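Local coordinates for uncharacterized protein Ta1441 (Thermoplasma acidophilum, PDB 3GAA), which is of unknown function but belongs to the PAC2 family, whose relatives include proteasome assembly chaperones, and may act likewise, at residues V69-K74 and Q229-I233. Sequence-based numbering, arbitrary orientation.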
ATOM      1  N   VAL A  69     -25.038  19.658  17.857  1.00 35.31           N
ATOM      2  CA  VAL A  69     -25.645  20.827  18.513  1.00 35.29           C
ATOM      3  C   VAL A  69     -27.079  21.076  18.039  1.00 35.14           C
ATOM      4  O   VAL A  69     -27.387  20.996  16.868  1.00 35.08           O
ATOM      5  CB  VAL A  69     -24.782  22.095  18.456  1.00 35.15           C
ATOM      6  CG1 VAL A  69     -23.706  21.970  17.438  1.00 35.85           C
ATOM      7  CG2 VAL A  69     -25.645  23.297  18.211  1.00 35.31           C
ATOM      8  N   PHE A  70     -27.965  21.310  18.990  1.00 35.74           N
ATOM      9  CA  PHE A  70     -29.369  21.521  18.717  1.00 36.47           C
ATOM     10  C   PHE A  70     -29.892  22.703  19.530  1.00 37.99           C
ATOM     11  O   PHE A  70     -31.069  22.745  19.859  1.00 39.14           O
ATOM     12  CB  PHE A  70     -30.129  20.257  19.071  1.00 36.07           C
ATOM     13  CG  PHE A  70     -31.570  20.274  18.666  1.00 34.56           C
ATOM     14  CD1 PHE A  70     -31.932  20.487  17.347  1.00 32.93           C
ATOM     15  CD2 PHE A  70     -32.586  20.027  19.617  1.00 33.61           C
ATOM     16  CE1 PHE A  70     -33.303  20.477  16.967  1.00 32.58           C
ATOM     17  CE2 PHE A  70     -33.939  20.012  19.255  1.00 31.45           C
ATOM     18  CZ  PHE A  70     -34.296  20.242  17.922  1.00 32.24           C
ATOM     19  N   VAL A  71     -29.031  23.673  19.851  1.00 39.38           N
ATOM     20  CA  VAL A  71     -29.454  24.801  20.664  1.00 40.25           C
ATOM     21  C   VAL A  71     -30.283  25.663  19.762  1.00 41.44           C
ATOM     22  O   VAL A  71     -29.997  25.786  18.561  1.00 42.32           O
ATOM     23  CB  VAL A  71     -28.283  25.599  21.278  1.00 40.39           C
ATOM     24  CG1 VAL A  71     -27.587  26.459  20.214  1.00 40.69           C
ATOM     25  CG2 VAL A  71     -28.784  26.439  22.480  1.00 39.78           C
ATOM     26  N   GLY A  72     -31.334  26.232  20.339  1.00 42.58           N
ATOM     27  CA  GLY A  72     -32.365  26.909  19.578  1.00 43.33           C
ATOM     28  C   GLY A  72     -33.041  26.036  18.521  1.00 44.20           C
ATOM     29  O   GLY A  72     -33.427  26.546  17.459  1.00 45.69           O
ATOM     30  N   GLY A  73     -33.179  24.733  18.769  1.00 44.30           N
ATOM     31  CA  GLY A  73     -33.825  23.835  17.807  1.00 44.42           C
ATOM     32  C   GLY A  73     -33.291  23.862  16.366  1.00 44.76           C
ATOM     33  O   GLY A  73     -34.027  23.562  15.422  1.00 44.95           O
ATOM     34  N   LYS A  74     -32.017  24.201  16.189  1.00 44.54           N
ATOM     35  CA  LYS A  74     -31.405  24.127  14.876  1.00 45.07           C
ATOM     36  C   LYS A  74     -30.400  22.993  14.971  1.00 43.26           C
ATOM     37  O   LYS A  74     -29.374  23.125  15.622  1.00 43.06           O
ATOM     38  CB  LYS A  74     -30.731  25.468  14.480  1.00 45.76           C
ATOM     39  CG  LYS A  74     -31.416  26.729  15.124  1.00 50.14           C
ATOM     40  CD  LYS A  74     -30.738  28.117  14.760  1.00 55.31           C
ATOM     41  CE  LYS A  74     -29.239  28.262  15.248  1.00 57.44           C
ATOM     42  NZ  LYS A  74     -29.037  28.581  16.750  1.00 59.64           N
ATOM     43  N   GLN A 229     -27.372  31.215  23.963  1.00 44.70           N
ATOM     44  CA  GLN A 229     -27.220  29.924  23.288  1.00 44.29           C
ATOM     45  C   GLN A 229     -25.879  29.237  23.529  1.00 43.68           C
ATOM     46  O   GLN A 229     -25.843  28.112  23.978  1.00 43.50           O
ATOM     47  CB  GLN A 229     -27.452  30.075  21.798  1.00 44.48           C
ATOM     48  CG  GLN A 229     -28.851  30.533  21.444  1.00 44.07           C
ATOM     49  CD  GLN A 229     -29.120  30.355  19.991  1.00 45.42           C
ATOM     50  OE1 GLN A 229     -28.193  30.082  19.201  1.00 49.11           O
ATOM     51  NE2 GLN A 229     -30.385  30.478  19.610  1.00 44.37           N
ATOM     52  N   ILE A 230     -24.788  29.924  23.240  1.00 43.16           N
ATOM     53  CA  ILE A 230     -23.462  29.373  23.464  1.00 43.37           C
ATOM     54  C   ILE A 230     -23.214  28.939  24.921  1.00 43.99           C
ATOM     55  O   ILE A 230     -22.552  27.938  25.176  1.00 43.95           O
ATOM     56  CB  ILE A 230     -22.378  30.410  23.099  1.00 43.14           C
ATOM     57  CG1 ILE A 230     -21.855  30.175  21.694  1.00 41.86           C
ATOM     58  CG2 ILE A 230     -21.207  30.336  24.085  1.00 43.40           C
ATOM     59  CD1 ILE A 230     -22.935  30.102  20.626  1.00 40.32           C
ATOM     60  N   LYS A 231     -23.725  29.726  25.860  1.00 44.50           N
ATOM     61  CA  LYS A 231     -23.586  29.461  27.285  1.00 44.78           C
ATOM     62  C   LYS A 231     -24.274  28.157  27.640  1.00 44.79           C
ATOM     63  O   LYS A 231     -23.738  27.365  28.367  1.00 44.24           O
ATOM     64  CB  LYS A 231     -24.235  30.603  28.062  1.00 44.93           C
ATOM     65  CG  LYS A 231     -23.513  31.068  29.290  1.00 46.30           C
ATOM     66  CD  LYS A 231     -24.140  30.532  30.579  1.00 50.97           C
ATOM     67  CE  LYS A 231     -23.915  31.453  31.809  1.00 52.52           C
ATOM     68  NZ  LYS A 231     -25.033  32.458  32.024  1.00 54.89           N
ATOM     69  N   LYS A 232     -25.465  27.936  27.105  1.00 45.41           N
ATOM     70  CA  LYS A 232     -26.184  26.688  27.322  1.00 46.28           C
ATOM     71  C   LYS A 232     -25.351  25.478  26.908  1.00 47.38           C
ATOM     72  O   LYS A 232     -25.403  24.391  27.489  1.00 47.90           O
ATOM     73  CB  LYS A 232     -27.463  26.658  26.499  1.00 46.18           C
ATOM     74  CG  LYS A 232     -28.623  27.461  27.032  1.00 46.56           C
ATOM     75  CD  LYS A 232     -29.933  26.806  26.549  1.00 49.29           C
ATOM     76  CE  LYS A 232     -31.073  27.790  26.349  1.00 50.85           C
ATOM     77  NZ  LYS A 232     -31.422  28.472  27.630  1.00 53.82           N
ATOM     78  N   ILE A 233     -24.579  25.648  25.875  1.00 48.22           N
ATOM     79  CA  ILE A 233     -23.849  24.536  25.384  1.00 49.30           C
ATOM     80  C   ILE A 233     -22.475  24.346  26.058  1.00 49.97           C
ATOM     81  O   ILE A 233     -22.027  23.210  26.253  1.00 48.80           O
ATOM     82  CB  ILE A 233     -23.656  24.669  23.862  1.00 20.00           C
ATOM     83  CG1 ILE A 233     -25.006  24.599  23.145  1.00 20.00           C
ATOM     84  CG2 ILE A 233     -22.718  23.588  23.347  1.00 20.00           C
ATOM     85  CD1 ILE A 233     -24.941  24.981  21.683  1.00 20.00           C
TER
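Gln229 meets Val71 where the two backbones come nearest, with 6.2 Å between their CA atoms. Its CG stands anti to the carbonyl carbon (chi1 -63°) and the chain runs on extended (chi2 -167°), which carries the amide past Val71 to the far part of the 69-74 loop. There Gln229 OE1 lies 3.0 Å from Lys74 NZ, the two side chains crossing at about a right angle, while NE2 of the same amide is 4.1 Å from Gly72 CA. The lysine bends at chi3 and chi4, turning its ammonium back over its own loop, where NZ makes a weak hydrogen bond to Val71 O. At the root of the glutamine, Val71 CG2 rests 3.7 Å from the Gln229 backbone O, and Gln229 CB touches both methyls of the valine.

One turn further, Lys232 offers only the start of its chain: CB is 4.2 Å from Val71 CG2, and the rest leads away from the loop. Ile233 follows with the apolar part of the contact. Its CD1, at the end of an extended branch (chi2 169°), reaches Val71 CG1 at 3.4 Å and comes just as near to CB of that valine; the same methyl also meets Val69 CG2 at 3.9 Å. Ala162 of the second subunit packs on Val71, Lys232 and Ile233, so a neighbouring chain helps cover this patch, and Val69 pairs antiparallel with a strand of that chain, so the sheet continues across the interface.

The loop between strands 68-69 and 79-83 is thus laid against helix 219-243, predicted to be coiled coil, close to a subunit boundary. Val71 packs between the aliphatic stem of Gln229 and the end of Ile233, and the amide and ammonium lie at the polar margin.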